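Local coordinates for protein glutathione S-transferase (Natrialba magadii ATCC 43099, PDB 6GZF) that is a Xi-class glutathione transferase that probably reduces glutathionyl-hydroquinones, releasing the hydroquinone, at residues A[170-184]-A[230-242]. Sequence-based numbering, arbitrary orientation.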
ATOM      1  N   ASP A 170      28.855  21.332  11.490  1.00 22.17           N
ATOM      2  CA  ASP A 170      28.990  21.902  10.157  1.00 25.46           C
ATOM      3  C   ASP A 170      28.464  20.930   9.102  1.00 30.97           C
ATOM      4  O   ASP A 170      29.199  20.076   8.607  1.00 29.25           O
ATOM      5  CB  ASP A 170      30.453  22.265   9.889  1.00 29.79           C
ATOM      6  CG  ASP A 170      30.643  23.040   8.601  1.00 35.75           C
ATOM      7  OD1 ASP A 170      29.644  23.549   8.050  1.00 34.34           O
ATOM      8  OD2 ASP A 170      31.800  23.154   8.149  1.00 45.51           O
ATOM      9  N   LEU A 171      27.185  21.072   8.763  1.00 29.52           N
ATOM     10  CA  LEU A 171      26.520  20.157   7.840  1.00 27.59           C
ATOM     11  C   LEU A 171      26.732  20.555   6.382  1.00 33.78           C
ATOM     12  O   LEU A 171      26.037  20.073   5.486  1.00 34.41           O
ATOM     13  CB  LEU A 171      25.023  20.090   8.151  1.00 26.72           C
ATOM     14  CG  LEU A 171      24.662  19.790   9.606  1.00 24.89           C
ATOM     15  CD1 LEU A 171      23.192  20.072   9.866  1.00 23.40           C
ATOM     16  CD2 LEU A 171      25.007  18.352   9.959  1.00 25.15           C
ATOM     17  N   TYR A 172      27.691  21.444   6.156  1.00 28.38           N
ATOM     18  CA  TYR A 172      28.079  21.849   4.809  1.00 32.51           C
ATOM     19  C   TYR A 172      29.564  22.200   4.819  1.00 29.19           C
ATOM     20  O   TYR A 172      29.941  23.336   4.533  1.00 29.84           O
ATOM     21  CB  TYR A 172      27.228  23.034   4.345  1.00 29.85           C
ATOM     22  CG  TYR A 172      27.370  23.412   2.887  1.00 28.25           C
ATOM     23  CD1 TYR A 172      27.047  22.514   1.877  1.00 28.76           C
ATOM     24  CD2 TYR A 172      27.792  24.683   2.521  1.00 29.40           C
ATOM     25  CE1 TYR A 172      27.165  22.866   0.545  1.00 36.14           C
ATOM     26  CE2 TYR A 172      27.911  25.044   1.194  1.00 25.43           C
ATOM     27  CZ  TYR A 172      27.596  24.132   0.210  1.00 33.40           C
ATOM     28  OH  TYR A 172      27.715  24.486  -1.115  1.00 32.91           O
ATOM     29  N   PRO A 173      30.416  21.213   5.151  1.00 26.21           N
ATOM     30  CA  PRO A 173      31.822  21.474   5.473  1.00 28.09           C
ATOM     31  C   PRO A 173      32.715  21.681   4.256  1.00 37.98           C
ATOM     32  O   PRO A 173      32.381  21.255   3.152  1.00 36.52           O
ATOM     33  CB  PRO A 173      32.233  20.212   6.231  1.00 31.16           C
ATOM     34  CG  PRO A 173      31.425  19.139   5.597  1.00 34.05           C
ATOM     35  CD  PRO A 173      30.112  19.769   5.188  1.00 32.86           C
ATOM     36  N   GLU A 174      33.852  22.332   4.480  1.00 40.52           N
ATOM     37  CA  GLU A 174      34.824  22.600   3.429  1.00 39.52           C
ATOM     38  C   GLU A 174      35.378  21.305   2.843  1.00 41.33           C
ATOM     39  O   GLU A 174      35.775  20.401   3.577  1.00 43.07           O
ATOM     40  CB  GLU A 174      35.964  23.464   3.978  1.00 42.41           C
ATOM     41  CG  GLU A 174      37.290  23.305   3.248  1.00 51.22           C
ATOM     42  CD  GLU A 174      38.485  23.563   4.147  1.00 69.90           C
ATOM     43  OE1 GLU A 174      38.310  23.588   5.385  1.00 65.29           O
ATOM     44  OE2 GLU A 174      39.601  23.738   3.615  1.00 71.35           O
ATOM     45  N   GLY A 175      35.395  21.222   1.517  1.00 32.90           N
ATOM     46  CA  GLY A 175      35.913  20.054   0.831  1.00 30.63           C
ATOM     47  C   GLY A 175      34.828  19.059   0.467  1.00 37.98           C
ATOM     48  O   GLY A 175      35.057  18.138  -0.317  1.00 44.07           O
ATOM     49  N   TYR A 176      33.642  19.245   1.038  1.00 38.15           N
ATOM     50  CA  TYR A 176      32.519  18.346   0.789  1.00 34.90           C
ATOM     51  C   TYR A 176      31.382  19.043   0.046  1.00 32.79           C
ATOM     52  O   TYR A 176      30.532  18.386  -0.555  1.00 36.14           O
ATOM     53  CB  TYR A 176      31.987  17.772   2.104  1.00 33.14           C
ATOM     54  CG  TYR A 176      32.938  16.844   2.827  1.00 31.85           C
ATOM     55  CD1 TYR A 176      32.959  15.486   2.543  1.00 33.10           C
ATOM     56  CD2 TYR A 176      33.802  17.323   3.803  1.00 32.63           C
ATOM     57  CE1 TYR A 176      33.820  14.631   3.204  1.00 34.78           C
ATOM     58  CE2 TYR A 176      34.667  16.474   4.471  1.00 40.55           C
ATOM     59  CZ  TYR A 176      34.672  15.131   4.166  1.00 39.84           C
ATOM     60  OH  TYR A 176      35.530  14.282   4.826  1.00 40.09           O
ATOM     61  N   GLN A 177      31.380  20.373   0.095  1.00 31.36           N
ATOM     62  CA  GLN A 177      30.266  21.189  -0.390  1.00 27.62           C
ATOM     63  C   GLN A 177      29.810  20.856  -1.808  1.00 31.96           C
ATOM     64  O   GLN A 177      28.613  20.729  -2.066  1.00 32.59           O
ATOM     65  CB  GLN A 177      30.640  22.671  -0.319  1.00 28.56           C
ATOM     66  CG  GLN A 177      30.878  23.182   1.089  1.00 32.91           C
ATOM     67  CD  GLN A 177      31.356  24.618   1.115  1.00 38.82           C
ATOM     68  OE1 GLN A 177      31.576  25.231   0.069  1.00 43.84           O
ATOM     69  NE2 GLN A 177      31.519  25.165   2.314  1.00 25.17           N
ATOM     70  N   GLU A 178      30.767  20.716  -2.719  1.00 34.97           N
ATOM     71  CA  GLU A 178      30.460  20.457  -4.122  1.00 34.25           C
ATOM     72  C   GLU A 178      29.726  19.130  -4.293  1.00 36.53           C
ATOM     73  O   GLU A 178      28.799  19.022  -5.096  1.00 33.81           O
ATOM     74  CB  GLU A 178      31.743  20.467  -4.954  1.00 38.31           C
ATOM     75  CG  GLU A 178      31.653  21.291  -6.227  1.00 45.08           C
ATOM     76  CD  GLU A 178      33.017  21.715  -6.739  1.00 48.06           C
ATOM     77  OE1 GLU A 178      33.939  20.873  -6.743  1.00 50.14           O
ATOM     78  OE2 GLU A 178      33.167  22.893  -7.130  1.00 47.92           O
ATOM     79  N   LYS A 179      30.142  18.125  -3.528  1.00 38.31           N
ATOM     80  CA  LYS A 179      29.499  16.817  -3.559  1.00 31.67           C
ATOM     81  C   LYS A 179      28.149  16.853  -2.850  1.00 27.33           C
ATOM     82  O   LYS A 179      27.187  16.231  -3.301  1.00 28.34           O
ATOM     83  CB  LYS A 179      30.404  15.758  -2.922  1.00 30.71           C
ATOM     84  CG  LYS A 179      29.767  14.380  -2.806  1.00 32.16           C
ATOM     85  CD  LYS A 179      29.425  13.801  -4.171  1.00 32.03           C
ATOM     86  CE  LYS A 179      30.657  13.249  -4.867  1.00 36.53           C
ATOM     87  NZ  LYS A 179      30.338  12.709  -6.219  1.00 36.98           N
ATOM     88  N   VAL A 180      28.086  17.586  -1.742  1.00 28.42           N
ATOM     89  CA  VAL A 180      26.842  17.744  -0.995  1.00 32.46           C
ATOM     90  C   VAL A 180      25.782  18.406  -1.868  1.00 31.11           C
ATOM     91  O   VAL A 180      24.634  17.965  -1.906  1.00 30.41           O
ATOM     92  CB  VAL A 180      27.048  18.578   0.286  1.00 31.20           C
ATOM     93  CG1 VAL A 180      25.713  18.866   0.956  1.00 31.82           C
ATOM     94  CG2 VAL A 180      27.978  17.853   1.243  1.00 25.34           C
ATOM     95  N   ASP A 181      26.181  19.456  -2.581  1.00 36.04           N
ATOM     96  CA  ASP A 181      25.285  20.139  -3.506  1.00 31.20           C
ATOM     97  C   ASP A 181      24.881  19.221  -4.656  1.00 28.40           C
ATOM     98  O   ASP A 181      23.801  19.367  -5.228  1.00 32.27           O
ATOM     99  CB  ASP A 181      25.941  21.410  -4.050  1.00 28.06           C
ATOM    100  CG  ASP A 181      26.186  22.449  -2.973  1.00 38.94           C
ATOM    101  OD1 ASP A 181      25.312  22.613  -2.094  1.00 35.28           O
ATOM    102  OD2 ASP A 181      27.249  23.102  -3.002  1.00 42.52           O
ATOM    103  N   GLN A 182      25.753  18.274  -4.989  1.00 29.60           N
ATOM    104  CA  GLN A 182      25.484  17.337  -6.074  1.00 31.01           C
ATOM    105  C   GLN A 182      24.454  16.289  -5.664  1.00 31.78           C
ATOM    106  O   GLN A 182      23.506  16.018  -6.401  1.00 33.82           O
ATOM    107  CB  GLN A 182      26.774  16.647  -6.520  1.00 28.77           C
ATOM    108  CG  GLN A 182      26.607  15.771  -7.752  1.00 26.51           C
ATOM    109  CD  GLN A 182      27.770  14.820  -7.957  1.00 38.05           C
ATOM    110  OE1 GLN A 182      27.967  13.885  -7.180  1.00 38.09           O
ATOM    111  NE2 GLN A 182      28.547  15.052  -9.009  1.00 35.25           N
ATOM    112  N   ILE A 183      24.650  15.703  -4.487  1.00 26.25           N
ATOM    113  CA  ILE A 183      23.768  14.650  -3.994  1.00 21.75           C
ATOM    114  C   ILE A 183      22.348  15.166  -3.782  1.00 23.71           C
ATOM    115  O   ILE A 183      21.376  14.500  -4.140  1.00 28.69           O
ATOM    116  CB  ILE A 183      24.294  14.046  -2.676  1.00 20.20           C
ATOM    117  CG1 ILE A 183      25.662  13.401  -2.899  1.00 22.74           C
ATOM    118  CG2 ILE A 183      23.319  13.016  -2.128  1.00 19.23           C
ATOM    119  CD1 ILE A 183      26.245  12.774  -1.659  1.00 19.99           C
ATOM    120  N   ILE A 184      22.237  16.358  -3.200  1.00 25.72           N
ATOM    121  CA  ILE A 184      20.941  16.993  -2.977  1.00 25.79           C
ATOM    122  C   ILE A 184      20.186  17.172  -4.292  1.00 28.20           C
ATOM    123  O   ILE A 184      18.984  16.918  -4.370  1.00 28.20           O
ATOM    124  CB  ILE A 184      21.096  18.364  -2.285  1.00 20.52           C
ATOM    125  CG1 ILE A 184      21.664  18.192  -0.876  1.00 25.50           C
ATOM    126  CG2 ILE A 184      19.762  19.094  -2.225  1.00 13.65           C
ATOM    127  CD1 ILE A 184      22.082  19.492  -0.223  1.00 32.39           C
ATOM    128  N   TYR A 230      28.189   7.969   5.462  1.00 31.61           N
ATOM    129  CA  TYR A 230      27.181   8.929   5.033  1.00 29.63           C
ATOM    130  C   TYR A 230      27.213   9.128   3.519  1.00 34.68           C
ATOM    131  O   TYR A 230      28.079   8.583   2.833  1.00 32.23           O
ATOM    132  CB  TYR A 230      27.377  10.260   5.758  1.00 31.42           C
ATOM    133  CG  TYR A 230      27.346  10.130   7.267  1.00 35.02           C
ATOM    134  CD1 TYR A 230      26.194   9.719   7.924  1.00 30.05           C
ATOM    135  CD2 TYR A 230      28.471  10.411   8.031  1.00 31.59           C
ATOM    136  CE1 TYR A 230      26.162   9.594   9.301  1.00 32.05           C
ATOM    137  CE2 TYR A 230      28.449  10.291   9.408  1.00 27.38           C
ATOM    138  CZ  TYR A 230      27.291   9.881  10.038  1.00 35.81           C
ATOM    139  OH  TYR A 230      27.265   9.761  11.410  1.00 19.73           O
ATOM    140  N   LEU A 231      26.261   9.902   3.007  1.00 31.55           N
ATOM    141  CA  LEU A 231      26.113  10.094   1.566  1.00 29.76           C
ATOM    142  C   LEU A 231      27.332  10.768   0.946  1.00 30.73           C
ATOM    143  O   LEU A 231      27.836  10.326  -0.086  1.00 26.57           O
ATOM    144  CB  LEU A 231      24.852  10.907   1.267  1.00 24.20           C
ATOM    145  CG  LEU A 231      23.531  10.197   1.567  1.00 22.24           C
ATOM    146  CD1 LEU A 231      22.350  11.097   1.248  1.00 21.57           C
ATOM    147  CD2 LEU A 231      23.440   8.894   0.792  1.00 21.58           C
ATOM    148  N   ALA A 232      27.803  11.839   1.576  1.00 27.90           N
ATOM    149  CA  ALA A 232      29.021  12.504   1.128  1.00 26.65           C
ATOM    150  C   ALA A 232      30.243  11.794   1.697  1.00 29.63           C
ATOM    151  O   ALA A 232      31.378  12.225   1.494  1.00 28.61           O
ATOM    152  CB  ALA A 232      29.015  13.970   1.529  1.00 29.55           C
ATOM    153  N   GLY A 233      29.998  10.706   2.421  1.00 29.38           N
ATOM    154  CA  GLY A 233      31.067   9.855   2.905  1.00 31.55           C
ATOM    155  C   GLY A 233      31.374   9.985   4.383  1.00 36.01           C
ATOM    156  O   GLY A 233      30.661   9.451   5.233  1.00 36.46           O
ATOM    157  N   ASP A 234      32.445  10.709   4.684  1.00 40.33           N
ATOM    158  CA  ASP A 234      33.007  10.759   6.029  1.00 40.09           C
ATOM    159  C   ASP A 234      32.150  11.524   7.036  1.00 37.37           C
ATOM    160  O   ASP A 234      32.167  11.218   8.228  1.00 31.32           O
ATOM    161  CB  ASP A 234      34.404  11.382   5.974  1.00 44.64           C
ATOM    162  CG  ASP A 234      35.218  11.102   7.221  1.00 51.23           C
ATOM    163  OD1 ASP A 234      35.075   9.998   7.790  1.00 71.91           O
ATOM    164  OD2 ASP A 234      36.004  11.982   7.631  1.00 51.98           O
ATOM    165  N   ARG A 235      31.404  12.518   6.564  1.00 39.91           N
ATOM    166  CA  ARG A 235      30.728  13.437   7.475  1.00 31.19           C
ATOM    167  C   ARG A 235      29.228  13.585   7.231  1.00 33.42           C
ATOM    168  O   ARG A 235      28.744  13.426   6.111  1.00 34.13           O
ATOM    169  CB  ARG A 235      31.384  14.816   7.395  1.00 38.91           C
ATOM    170  CG  ARG A 235      32.890  14.802   7.585  1.00 40.27           C
ATOM    171  CD  ARG A 235      33.375  16.170   8.012  1.00 48.31           C
ATOM    172  NE  ARG A 235      32.662  16.625   9.200  1.00 41.44           N
ATOM    173  CZ  ARG A 235      32.701  17.869   9.665  1.00 51.84           C
ATOM    174  NH1 ARG A 235      32.018  18.191  10.755  1.00 52.55           N
ATOM    175  NH2 ARG A 235      33.420  18.789   9.038  1.00 45.95           N
ATOM    176  N   LEU A 236      28.504  13.899   8.302  1.00 33.64           N
ATOM    177  CA  LEU A 236      27.074  14.176   8.233  1.00 34.06           C
ATOM    178  C   LEU A 236      26.824  15.538   7.595  1.00 29.76           C
ATOM    179  O   LEU A 236      27.359  16.548   8.051  1.00 35.99           O
ATOM    180  CB  LEU A 236      26.454  14.129   9.632  1.00 38.45           C
ATOM    181  CG  LEU A 236      24.928  14.093   9.721  1.00 30.02           C
ATOM    182  CD1 LEU A 236      24.407  12.737   9.289  1.00 27.07           C
ATOM    183  CD2 LEU A 236      24.465  14.425  11.132  1.00 35.40           C
ATOM    184  N   THR A 237      26.017  15.567   6.538  1.00 25.55           N
ATOM    185  CA  THR A 237      25.760  16.808   5.813  1.00 27.45           C
ATOM    186  C   THR A 237      24.274  17.025   5.534  1.00 26.22           C
ATOM    187  O   THR A 237      23.433  16.219   5.929  1.00 27.12           O
ATOM    188  CB  THR A 237      26.516  16.840   4.469  1.00 29.75           C
ATOM    189  OG1 THR A 237      26.063  15.765   3.637  1.00 27.94           O
ATOM    190  CG2 THR A 237      28.018  16.712   4.690  1.00 31.86           C
ATOM    191  N   GLU A 238      23.965  18.124   4.848  1.00 28.34           N
ATOM    192  CA  GLU A 238      22.598  18.432   4.440  1.00 25.38           C
ATOM    193  C   GLU A 238      22.046  17.362   3.508  1.00 29.11           C
ATOM    194  O   GLU A 238      20.837  17.133   3.459  1.00 28.63           O
ATOM    195  CB  GLU A 238      22.532  19.792   3.747  1.00 26.99           C
ATOM    196  CG  GLU A 238      22.952  20.972   4.601  1.00 22.13           C
ATOM    197  CD  GLU A 238      22.747  22.297   3.888  1.00 29.96           C
ATOM    198  OE1 GLU A 238      22.174  22.288   2.778  1.00 30.02           O
ATOM    199  OE2 GLU A 238      23.155  23.343   4.432  1.00 29.66           O
ATOM    200  N   ALA A 239      22.941  16.722   2.761  1.00 29.87           N
ATOM    201  CA  ALA A 239      22.564  15.673   1.822  1.00 28.70           C
ATOM    202  C   ALA A 239      21.864  14.525   2.539  1.00 26.78           C
ATOM    203  O   ALA A 239      20.940  13.914   2.001  1.00 30.80           O
ATOM    204  CB  ALA A 239      23.788  15.164   1.078  1.00 26.05           C
ATOM    205  N   ASP A 240      22.307  14.243   3.760  1.00 26.40           N
ATOM    206  CA  ASP A 240      21.717  13.177   4.559  1.00 26.03           C
ATOM    207  C   ASP A 240      20.348  13.580   5.099  1.00 19.76           C
ATOM    208  O   ASP A 240      19.458  12.743   5.235  1.00 25.59           O
ATOM    209  CB  ASP A 240      22.645  12.798   5.714  1.00 24.11           C
ATOM    210  CG  ASP A 240      24.042  12.441   5.245  1.00 29.86           C
ATOM    211  OD1 ASP A 240      24.886  13.356   5.139  1.00 27.26           O
ATOM    212  OD2 ASP A 240      24.293  11.248   4.974  1.00 31.48           O
ATOM    213  N   ILE A 241      20.190  14.865   5.403  1.00 22.07           N
ATOM    214  CA  ILE A 241      18.930  15.378   5.932  1.00 20.26           C
ATOM    215  C   ILE A 241      17.824  15.304   4.879  1.00 19.15           C
ATOM    216  O   ILE A 241      16.680  14.969   5.190  1.00 19.55           O
ATOM    217  CB  ILE A 241      19.077  16.832   6.425  1.00 16.45           C
ATOM    218  CG1 ILE A 241      20.169  16.919   7.495  1.00 20.10           C
ATOM    219  CG2 ILE A 241      17.756  17.354   6.973  1.00 16.62           C
ATOM    220  CD1 ILE A 241      20.279  18.277   8.150  1.00 23.69           C
ATOM    221  N   ALA A 242      18.175  15.611   3.634  1.00 20.34           N
ATOM    222  CA  ALA A 242      17.230  15.528   2.527  1.00 22.88           C
ATOM    223  C   ALA A 242      16.760  14.090   2.325  1.00 17.87           C
ATOM    224  O   ALA A 242      15.569  13.833   2.155  1.00 18.33           O
ATOM    225  CB  ALA A 242      17.858  16.067   1.253  1.00 18.82           C
TER
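V180 fits its two methyls against the start of helix 238-242. CG1 lies anti to the backbone N (chi1 173°) and meets A239 N at 3.9 Å. CG2 turns to T237 and touches T237 CG2 at 3.6 Å. P173 also covers T237 CG2 with its CD, the two side chains crossing at about a right angle. One turn on from V180, I183 and I184 form the hollow for A239, whose CB sits 3.9 Å from I183 CG2. The CD1 end of I183 reaches past it to the backbone of L231. The two helix segments run almost parallel, 14° apart, with axes 8.8 Å from each other. T237 is the N-cap of the second helix and forms a capping box with D240. This matches the N-capping box, Ser/Thr-x-x-Asp, of the glutathione transferase C-terminal domain. D240 OD1 takes T237 N, while D240 OD2 takes L231 N in a nearly straight bond (177°), tying the preceding loop to the helix. The loop before helix 177-184 also meets this helix start. E238 N donates to L171 O at 2.9 Å, within the carbonyl plane. The L171 side chain forks: CD1 meets I241 CD1, and CD2 lies against L236 O. Helix 65-77 touches both L171 and I241. The carboxylate of E238 heads toward Y172 and forms a salt bridge with R155, which also pairs with D181. At the outer end, R235 crosses the Y176 ring, R235 CD lying 3.8 Å from Y176 CE2. The R235 side chain then slides past P173 in the opposite direction, NH2 lying near P173 CB. A232 O lies at the edge of the Y176 ring, near its plane.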